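PDB 4N6F: putative thiosugar synthase from Amycolatopsis orientalis, which probably builds a 2-thiosugar phosphate with sulphur delivered by a sulphur-carrier protein, on a TIM barrel of the thiazole synthase (ThiG) family. Local coordinates for residues S96-R101 and R133-E138; D49-T54 and L73-F78; F78-T83 and L104-L109. All blocks are in the same frame, centred on the assembly; numbering follows the deposited sequence.

In the fold
The three contacts follow consecutive strands and helices of the TIM barrel. Contact 2 and contact 3 share Phe78, their centres lie about 10 Å apart, and strands 50-52 and 79-83 are neighbours in the parallel sheet: Phe51 N approaches Thr79 O to 2.8 Å. Contact 3 continues to strand 108-111, and contact 1, again about 10 Å away between centres, holds the outer layer, where Ala97 CB rests 3.6 Å from Leu109 CD2. Contacts 1 and 2 do not touch; about 5 Å separates their nearest atoms. Contact 3 comes closest to the bound fructose 6-phosphate, about 5 Å from the Thr83 side chain, against about 10 Å from Val50 and 13 Å from Leu100.

Contact 1 of 3, residues S96-R101 and R133-E138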
loop_
_atom_site.group_PDB
_atom_site.type_symbol
_atom_site.label_atom_id
_atom_site.label_comp_id
_atom_site.label_asym_id
_atom_site.label_seq_id
_atom_site.Cartn_x
_atom_site.Cartn_y
_atom_site.Cartn_z
ATOM N N SER A 96 -17.392 32.415 4.954
ATOM C CA SER A 96 -17.529 31.212 5.783
ATOM C C SER A 96 -16.450 31.171 6.852
ATOM O O SER A 96 -16.729 30.899 8.022
ATOM C CB SER A 96 -17.435 29.946 4.935
ATOM O OG SER A 96 -18.587 29.804 4.130
ATOM N N ALA A 97 -15.217 31.456 6.435
ATOM C CA ALA A 97 -14.059 31.395 7.323
ATOM C C ALA A 97 -14.142 32.397 8.465
ATOM O O ALA A 97 -13.803 32.064 9.602
ATOM C CB ALA A 97 -12.784 31.623 6.524
ATOM N N ARG A 98 -14.559 33.628 8.162
ATOM C CA ARG A 98 -14.709 34.662 9.200
ATOM C C ARG A 98 -15.803 34.318 10.211
ATOM O O ARG A 98 -15.628 34.538 11.409
ATOM C CB ARG A 98 -14.988 36.050 8.601
ATOM C CG ARG A 98 -13.746 36.868 8.267
ATOM C CD ARG A 98 -13.564 37.050 6.769
ATOM N NE ARG A 98 -12.446 37.937 6.456
ATOM C CZ ARG A 98 -12.268 38.567 5.294
ATOM N NH1 ARG A 98 -13.144 38.435 4.305
ATOM N NH2 ARG A 98 -11.204 39.348 5.123
ATOM N N ILE A 99 -16.927 33.789 9.729
ATOM C CA ILE A 99 -18.017 33.365 10.621
ATOM C C ILE A 99 -17.562 32.204 11.500
ATOM O O ILE A 99 -17.787 32.212 12.709
ATOM C CB ILE A 99 -19.310 32.991 9.845
ATOM C CG1 ILE A 99 -20.166 34.245 9.592
ATOM C CG2 ILE A 99 -20.151 31.980 10.624
ATOM C CD1 ILE A 99 -19.675 35.150 8.480
ATOM N N LEU A 100 -16.927 31.213 10.880
ATOM C CA LEU A 100 -16.360 30.074 11.596
ATOM C C LEU A 100 -15.514 30.499 12.801
ATOM O O LEU A 100 -15.640 29.939 13.889
ATOM C CB LEU A 100 -15.494 29.251 10.643
ATOM C CG LEU A 100 -14.548 28.245 11.305
ATOM C CD1 LEU A 100 -15.343 27.052 11.818
ATOM C CD2 LEU A 100 -13.458 27.815 10.337
ATOM N N ARG A 101 -14.633 31.471 12.584
ATOM C CA ARG A 101 -13.750 31.971 13.633
ATOM C C ARG A 101 -14.534 32.723 14.708
ATOM O O ARG A 101 -14.354 32.477 15.893
ATOM C CB ARG A 101 -12.682 32.890 13.023
ATOM C CG ARG A 101 -11.712 33.511 14.022
ATOM C CD ARG A 101 -10.842 34.557 13.345
ATOM N NE ARG A 101 -11.663 35.622 12.753
ATOM C CZ ARG A 101 -11.369 36.301 11.641
ATOM N NH1 ARG A 101 -10.257 36.051 10.953
ATOM N NH2 ARG A 101 -12.205 37.240 11.204
ATOM N N ARG A 133 -4.729 34.796 5.795
ATOM C CA ARG A 133 -3.457 34.822 6.540
ATOM C C ARG A 133 -3.208 36.169 7.211
ATOM O O ARG A 133 -2.652 36.216 8.315
ATOM C CB ARG A 133 -2.267 34.474 5.632
ATOM C CG ARG A 133 -2.106 32.982 5.340
ATOM C CD ARG A 133 -1.830 32.176 6.596
ATOM N NE ARG A 133 -0.639 32.658 7.286
ATOM C CZ ARG A 133 -0.410 32.581 8.598
ATOM N NH1 ARG A 133 0.728 33.058 9.099
ATOM N NH2 ARG A 133 -1.304 32.046 9.422
ATOM N N ALA A 134 -3.624 37.257 6.559
ATOM C CA ALA A 134 -3.504 38.606 7.149
ATOM C C ALA A 134 -4.286 38.724 8.452
ATOM O O ALA A 134 -3.928 39.504 9.327
ATOM C CB ALA A 134 -3.967 39.673 6.166
ATOM N N GLU A 135 -5.349 37.936 8.581
ATOM C CA GLU A 135 -6.122 37.879 9.825
ATOM C C GLU A 135 -5.689 36.778 10.806
ATOM O O GLU A 135 -6.391 36.497 11.769
ATOM C CB GLU A 135 -7.590 37.695 9.501
ATOM C CG GLU A 135 -8.156 38.811 8.648
ATOM C CD GLU A 135 -9.567 38.515 8.215
ATOM O OE1 GLU A 135 -9.921 38.872 7.076
ATOM O OE2 GLU A 135 -10.319 37.908 9.004
ATOM N N GLY A 136 -4.541 36.156 10.565
ATOM C CA GLY A 136 -4.029 35.125 11.471
ATOM C C GLY A 136 -4.737 33.775 11.451
ATOM O O GLY A 136 -4.566 32.979 12.375
ATOM N N MET A 137 -5.522 33.491 10.417
ATOM C CA MET A 137 -6.079 32.146 10.266
ATOM C C MET A 137 -4.990 31.157 9.829
ATOM O O MET A 137 -4.053 31.514 9.107
ATOM C CB MET A 137 -7.233 32.129 9.270
ATOM C CG MET A 137 -8.464 32.874 9.755
ATOM S SD MET A 137 -10.000 32.132 9.180
ATOM C CE MET A 137 -10.203 30.835 10.395
ATOM N N GLU A 138 -5.128 29.916 10.274
ATOM C CA GLU A 138 -4.204 28.850 9.910
ATOM C C GLU A 138 -4.858 28.022 8.817
ATOM O O GLU A 138 -5.980 27.558 8.986
ATOM C CB GLU A 138 -3.875 28.004 11.134
ATOM C CG GLU A 138 -3.057 28.745 12.200
ATOM C CD GLU A 138 -1.557 28.821 11.901
ATOM O OE1 GLU A 138 -0.851 29.524 12.658
ATOM O OE2 GLU A 138 -1.058 28.176 10.941
#
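Glu135 OE2 is gripped by both terminal nitrogens of Arg101, NH1 at 2.7 Å and NH2 at 3.0 Å. The guanidinium thus meets a single oxygen end-on. That oxygen lies within a few degrees of the guanidinium plane, but the carboxylate is turned 49° against it; NH1 arrives on the anti side of OE2, somewhat out of the carboxylate plane. Arg98 approaches differently. Its guanidinium is nearly coplanar with the carboxylate, 13° between the planes, and its NE donates to the syn lone pair of Glu135 OE1 over 2.8 Å. NE also reaches OE2 in a weak bond, while the nominal NH2 to OE1 separation is too short for its exact length to be trusted. Arg98 NH2 has a second acidic partner in Glu131 of helix 122-134.

Beside this network the packing becomes apolar. Met137 SD sits 3.9 Å from Ala97 CB, and its methyl CE reaches toward Leu100 CD2 at 4.4 Å; bends at chi2 and chi3 turn the thioether end toward helix 90-104. Leu132 backs both Ala97 and Met137. Arg101 sends its CG anti to the backbone N (chi1 179°), then bends at chi3, which carries the guanidinium across to Glu135 and sets NH1 3.8 Å from Met137 CG.

Helix 122-134 ends in a Schellman motif, with Gly136 at C-prime in positive phi: Met137 N bonds back to Leu132 O and Gly136 N to Arg133 O. The contact therefore joins helix 90-104 to the turn between helix 122-134 and strand 138-143. With two arginines on one carboxylate, Glu135 is probably held firmly in its ionised form, and its negative charge probably offsets part of theirs.

Contact 2 of 3, residues D49-T54 and L73-F78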
loop_
_atom_site.group_PDB
_atom_site.type_symbol
_atom_site.label_atom_id
_atom_site.label_comp_id
_atom_site.label_asym_id
_atom_site.label_seq_id
_atom_site.Cartn_x
_atom_site.Cartn_y
_atom_site.Cartn_z
ATOM N N ASP A 49 -7.605 11.654 13.742
ATOM C CA ASP A 49 -7.539 12.602 14.866
ATOM C C ASP A 49 -7.907 14.037 14.485
ATOM O O ASP A 49 -7.702 14.962 15.272
ATOM C CB ASP A 49 -6.152 12.555 15.534
ATOM C CG ASP A 49 -5.023 13.078 14.633
ATOM O OD1 ASP A 49 -5.283 13.669 13.556
ATOM O OD2 ASP A 49 -3.849 12.893 15.021
ATOM N N VAL A 50 -8.460 14.219 13.287
ATOM C CA VAL A 50 -8.945 15.521 12.845
ATOM C C VAL A 50 -10.452 15.415 12.592
ATOM O O VAL A 50 -10.903 14.505 11.913
ATOM C CB VAL A 50 -8.226 15.981 11.559
ATOM C CG1 VAL A 50 -8.899 17.205 10.955
ATOM C CG2 VAL A 50 -6.765 16.287 11.854
ATOM N N PHE A 51 -11.215 16.352 13.139
ATOM C CA PHE A 51 -12.660 16.382 12.981
ATOM C C PHE A 51 -13.014 17.589 12.135
ATOM O O PHE A 51 -12.922 18.716 12.595
ATOM C CB PHE A 51 -13.329 16.461 14.359
ATOM C CG PHE A 51 -14.825 16.584 14.311
ATOM C CD1 PHE A 51 -15.590 15.655 13.628
ATOM C CD2 PHE A 51 -15.474 17.632 14.962
ATOM C CE1 PHE A 51 -16.974 15.767 13.579
ATOM C CE2 PHE A 51 -16.859 17.754 14.911
ATOM C CZ PHE A 51 -17.610 16.813 14.219
ATOM N N ILE A 52 -13.414 17.357 10.903
ATOM C CA ILE A 52 -13.709 18.435 10.004
ATOM C C ILE A 52 -15.155 18.800 10.198
ATOM O O ILE A 52 -16.013 18.037 9.939
ATOM C CB ILE A 52 -13.427 18.066 8.552
ATOM C CG1 ILE A 52 -11.946 17.890 8.312
ATOM C CG2 ILE A 52 -13.946 19.135 7.634
ATOM C CD1 ILE A 52 -11.626 17.013 7.161
ATOM N N THR A 53 -15.389 19.992 10.692
ATOM C CA THR A 53 -16.664 20.365 11.197
ATOM C C THR A 53 -17.354 21.525 10.524
ATOM O O THR A 53 -16.753 22.478 10.131
ATOM C CB THR A 53 -16.611 20.586 12.696
ATOM O OG1 THR A 53 -17.936 20.633 13.200
ATOM C CG2 THR A 53 -15.927 21.842 13.020
ATOM N N THR A 54 -18.656 21.372 10.406
ATOM C CA THR A 54 -19.579 22.371 9.914
ATOM C C THR A 54 -20.501 22.895 11.020
ATOM O O THR A 54 -21.535 23.429 10.760
ATOM C CB THR A 54 -20.416 21.831 8.739
ATOM O OG1 THR A 54 -21.056 20.629 9.128
ATOM C CG2 THR A 54 -19.540 21.502 7.583
ATOM N N LEU A 73 -18.485 9.204 19.929
ATOM C CA LEU A 73 -17.072 9.416 19.642
ATOM C C LEU A 73 -16.513 10.355 20.698
ATOM O O LEU A 73 -17.215 11.264 21.120
ATOM C CB LEU A 73 -16.896 10.104 18.282
ATOM C CG LEU A 73 -16.430 9.316 17.071
ATOM C CD1 LEU A 73 -16.175 10.303 15.944
ATOM C CD2 LEU A 73 -15.175 8.503 17.338
ATOM N N PRO A 74 -15.249 10.159 21.105
ATOM C CA PRO A 74 -14.588 11.140 21.967
ATOM C C PRO A 74 -14.058 12.325 21.155
ATOM O O PRO A 74 -12.888 12.347 20.788
ATOM C CB PRO A 74 -13.436 10.337 22.586
ATOM C CG PRO A 74 -13.094 9.313 21.556
ATOM C CD PRO A 74 -14.396 8.974 20.864
ATOM N N LEU A 75 -14.916 13.303 20.876
ATOM C CA LEU A 75 -14.529 14.428 20.018
ATOM C C LEU A 75 -13.467 15.334 20.650
ATOM O O LEU A 75 -12.856 16.146 19.958
ATOM C CB LEU A 75 -15.750 15.244 19.598
ATOM C CG LEU A 75 -16.783 14.502 18.742
ATOM C CD1 LEU A 75 -18.009 15.371 18.524
ATOM C CD2 LEU A 75 -16.214 14.055 17.401
ATOM N N ASP A 76 -13.236 15.173 21.951
ATOM C CA ASP A 76 -12.139 15.854 22.643
ATOM C C ASP A 76 -10.760 15.336 22.226
ATOM O O ASP A 76 -9.775 16.042 22.369
ATOM C CB ASP A 76 -12.287 15.713 24.166
ATOM C CG ASP A 76 -12.227 14.260 24.632
ATOM O OD1 ASP A 76 -13.237 13.538 24.475
ATOM O OD2 ASP A 76 -11.168 13.835 25.145
ATOM N N ASP A 77 -10.687 14.103 21.738
ATOM C CA ASP A 77 -9.431 13.555 21.227
ATOM C C ASP A 77 -9.064 14.107 19.839
ATOM O O ASP A 77 -7.982 13.844 19.348
ATOM C CB ASP A 77 -9.493 12.022 21.158
ATOM C CG ASP A 77 -9.477 11.356 22.538
ATOM O OD1 ASP A 77 -9.252 12.052 23.557
ATOM O OD2 ASP A 77 -9.685 10.122 22.595
ATOM N N PHE A 78 -9.965 14.866 19.218
ATOM C CA PHE A 78 -9.777 15.322 17.849
ATOM C C PHE A 78 -9.404 16.792 17.830
ATOM O O PHE A 78 -9.857 17.563 18.678
ATOM C CB PHE A 78 -11.061 15.125 17.035
ATOM C CG PHE A 78 -11.393 13.687 16.754
ATOM C CD1 PHE A 78 -11.834 12.847 17.768
ATOM C CD2 PHE A 78 -11.280 13.175 15.474
ATOM C CE1 PHE A 78 -12.147 11.521 17.512
ATOM C CE2 PHE A 78 -11.597 11.853 15.208
ATOM C CZ PHE A 78 -12.025 11.022 16.233
#
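Over one face of the Phe51 ring stands Leu75 CD2, 4.1 Å from the centroid and only 8° off the ring normal, a CH-pi contact centred on the ring. The Phe78 ring is used otherwise: Phe51 N and Val50 C lie at its edge near the ring plane, Pro74 O is also at the edge, and Asp49 C approaches obliquely. In this TIM barrel the contact joins strand 50-52 to the loop that follows helix 60-70 and runs into strand 79-83, the neighbouring strand of the sheet.

Phe51 places CG anti to its own N (chi1 176°), which projects the ring from the sheet into the layer between strand and helix. Leu66 and Leu69 of helix 60-70 pack on it there, and Trp80 meets it edge-to-face. Leu75, in the short 3-10 turn 75-77, is backed by Leu66 and Ala70 of the same helix, so the side chain bridges helix and ring. The two phenylalanines also touch at their roots, CB to CB, at 3.8 Å.

Just before the strand, Asp49 has its CB pointing away from the 73-78 loop; OD2 accepts from the backbone N atoms of Arg23 and Ser24. Its main chain still faces Phe78, and the chains are closest here: Phe78 CA lies 3.3 Å from Asp49 O, a CA-H...O contact with an angle of 133° at the hydrogen.

Contact 3 of 3, residues F78-T83 and L104-L109; sequences FTWIGT and LGIEIL
Ile106 is the first residue of 104-109 to press firmly on strand 79-83, just past Gly105, whose positive phi ends helix 90-104. Its two branches divide the work. CG2 lies 3.8 Å from Gly82 N and touches Trp80 O less closely, while CD1 reaches Trp80 CB at 4.2 Å and sits near the plane of the indole, at its edge.

Ile108 makes the central contact. Its carbonyl oxygen accepts from Gly82 N at 3.0 Å, with the donor in the carbonyl plane and an N-H...O angle of 154°. The same oxygen lies 3.5 Å from Ile81 CA, a CA-H...O contact. A chi1 of -54° sets Ile108 CG2 anti to the backbone N and against Ile81 CG2, at 3.6 Å, and CD1 extends to Thr79 CG2, the side chains of Thr79 and Ile108 crossing at about a right angle.

Leu109 forms a parallel bridge with Gly82, their CA atoms 4.8 Å apart. Its CD1 reaches back over the glycine, 3.8 Å from Gly82 C, where no side chain intervenes; from helix 90-104, Leu100 packs on both Ile106 and Leu109, and Ala97 on Leu109. Gly82 continues the pairing with Lys110. At the strand's end, Thr83 OG1 bonds to Glu31 OE2, with the bound fructose 6-phosphate about 5 Å from the Thr83 side chain. Parallel pairing of 79-83 with 108-111, linked by helix 90-104, is the beta-alpha-beta unit repeated around a TIM barrel.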
loop_
_atom_site.group_PDB
_atom_site.type_symbol
_atom_site.label_atom_id
_atom_site.label_comp_id
_atom_site.label_asym_id
_atom_site.label_seq_id
_atom_site.Cartn_x
_atom_site.Cartn_y
_atom_site.Cartn_z
ATOM N N PHE A 78 -9.965 14.866 19.218
ATOM C CA PHE A 78 -9.777 15.322 17.849
ATOM C C PHE A 78 -9.404 16.792 17.830
ATOM O O PHE A 78 -9.857 17.563 18.678
ATOM C CB PHE A 78 -11.061 15.125 17.035
ATOM C CG PHE A 78 -11.393 13.687 16.754
ATOM C CD1 PHE A 78 -11.834 12.847 17.768
ATOM C CD2 PHE A 78 -11.280 13.175 15.474
ATOM C CE1 PHE A 78 -12.147 11.521 17.512
ATOM C CE2 PHE A 78 -11.597 11.853 15.208
ATOM C CZ PHE A 78 -12.025 11.022 16.233
ATOM N N THR A 79 -8.571 17.174 16.868
ATOM C CA THR A 79 -8.425 18.580 16.513
ATOM C C THR A 79 -9.577 18.957 15.594
ATOM O O THR A 79 -9.807 18.295 14.572
ATOM C CB THR A 79 -7.092 18.843 15.797
ATOM O OG1 THR A 79 -6.016 18.507 16.673
ATOM C CG2 THR A 79 -6.967 20.307 15.393
ATOM N N TRP A 80 -10.302 20.011 15.948
ATOM C CA TRP A 80 -11.434 20.469 15.140
ATOM C C TRP A 80 -10.964 21.481 14.117
ATOM O O TRP A 80 -10.258 22.428 14.453
ATOM C CB TRP A 80 -12.522 21.122 16.017
ATOM C CG TRP A 80 -13.242 20.174 16.937
ATOM C CD1 TRP A 80 -12.717 19.100 17.583
ATOM C CD2 TRP A 80 -14.616 20.249 17.332
ATOM N NE1 TRP A 80 -13.684 18.482 18.345
ATOM C CE2 TRP A 80 -14.859 19.173 18.208
ATOM C CE3 TRP A 80 -15.664 21.120 17.025
ATOM C CZ2 TRP A 80 -16.109 18.944 18.789
ATOM C CZ3 TRP A 80 -16.908 20.895 17.602
ATOM C CH2 TRP A 80 -17.119 19.811 18.472
ATOM N N ILE A 81 -11.356 21.292 12.864
ATOM C CA ILE A 81 -11.015 22.265 11.843
ATOM C C ILE A 81 -12.244 22.589 11.006
ATOM O O ILE A 81 -13.069 21.721 10.728
ATOM C CB ILE A 81 -9.825 21.796 10.955
ATOM C CG1 ILE A 81 -10.220 20.688 9.973
ATOM C CG2 ILE A 81 -8.668 21.327 11.829
ATOM C CD1 ILE A 81 -9.217 20.539 8.849
ATOM N N GLY A 82 -12.367 23.847 10.616
ATOM C CA GLY A 82 -13.473 24.261 9.773
ATOM C C GLY A 82 -13.199 23.999 8.316
ATOM O O GLY A 82 -12.099 23.582 7.932
ATOM N N THR A 83 -14.205 24.263 7.499
ATOM C CA THR A 83 -14.104 24.060 6.069
ATOM C C THR A 83 -14.871 25.139 5.290
ATOM O O THR A 83 -15.838 25.715 5.801
ATOM C CB THR A 83 -14.613 22.660 5.671
ATOM O OG1 THR A 83 -14.581 22.534 4.250
ATOM C CG2 THR A 83 -16.039 22.433 6.162
ATOM N N LEU A 104 -17.348 30.158 16.384
ATOM C CA LEU A 104 -16.817 28.983 17.089
ATOM C C LEU A 104 -15.452 29.161 17.741
ATOM O O LEU A 104 -15.027 28.293 18.502
ATOM C CB LEU A 104 -16.711 27.799 16.130
ATOM C CG LEU A 104 -17.989 27.250 15.514
ATOM C CD1 LEU A 104 -17.633 26.050 14.644
ATOM C CD2 LEU A 104 -18.989 26.867 16.596
ATOM N N GLY A 105 -14.744 30.241 17.421
ATOM C CA GLY A 105 -13.360 30.394 17.879
ATOM C C GLY A 105 -12.408 29.359 17.290
ATOM O O GLY A 105 -11.396 29.029 17.899
ATOM N N ILE A 106 -12.743 28.839 16.111
ATOM C CA ILE A 106 -11.870 27.913 15.387
ATOM C C ILE A 106 -11.062 28.703 14.361
ATOM O O ILE A 106 -11.628 29.411 13.527
ATOM C CB ILE A 106 -12.679 26.803 14.694
ATOM C CG1 ILE A 106 -13.164 25.796 15.742
ATOM C CG2 ILE A 106 -11.842 26.084 13.643
ATOM C CD1 ILE A 106 -14.221 24.841 15.231
ATOM N N GLU A 107 -9.741 28.570 14.430
ATOM C CA GLU A 107 -8.826 29.318 13.562
ATOM C C GLU A 107 -8.119 28.447 12.515
ATOM O O GLU A 107 -7.422 28.970 11.658
ATOM C CB GLU A 107 -7.797 30.085 14.413
ATOM C CG GLU A 107 -8.304 31.454 14.884
ATOM C CD GLU A 107 -7.534 32.028 16.070
ATOM O OE1 GLU A 107 -7.324 31.306 17.073
ATOM O OE2 GLU A 107 -7.156 33.219 16.011
ATOM N N ILE A 108 -8.293 27.131 12.574
ATOM C CA ILE A 108 -7.702 26.247 11.573
ATOM C C ILE A 108 -8.749 25.885 10.529
ATOM O O ILE A 108 -9.850 25.433 10.875
ATOM C CB ILE A 108 -7.160 24.957 12.198
ATOM C CG1 ILE A 108 -6.186 25.279 13.325
ATOM C CG2 ILE A 108 -6.476 24.098 11.135
ATOM C CD1 ILE A 108 -5.910 24.088 14.214
ATOM N N LEU A 109 -8.375 26.030 9.259
ATOM C CA LEU A 109 -9.322 26.014 8.164
ATOM C C LEU A 109 -8.908 25.153 6.978
ATOM O O LEU A 109 -7.823 25.328 6.404
ATOM C CB LEU A 109 -9.547 27.445 7.673
ATOM C CG LEU A 109 -10.632 27.615 6.601
ATOM C CD1 LEU A 109 -12.021 27.469 7.224
ATOM C CD2 LEU A 109 -10.496 28.962 5.908
#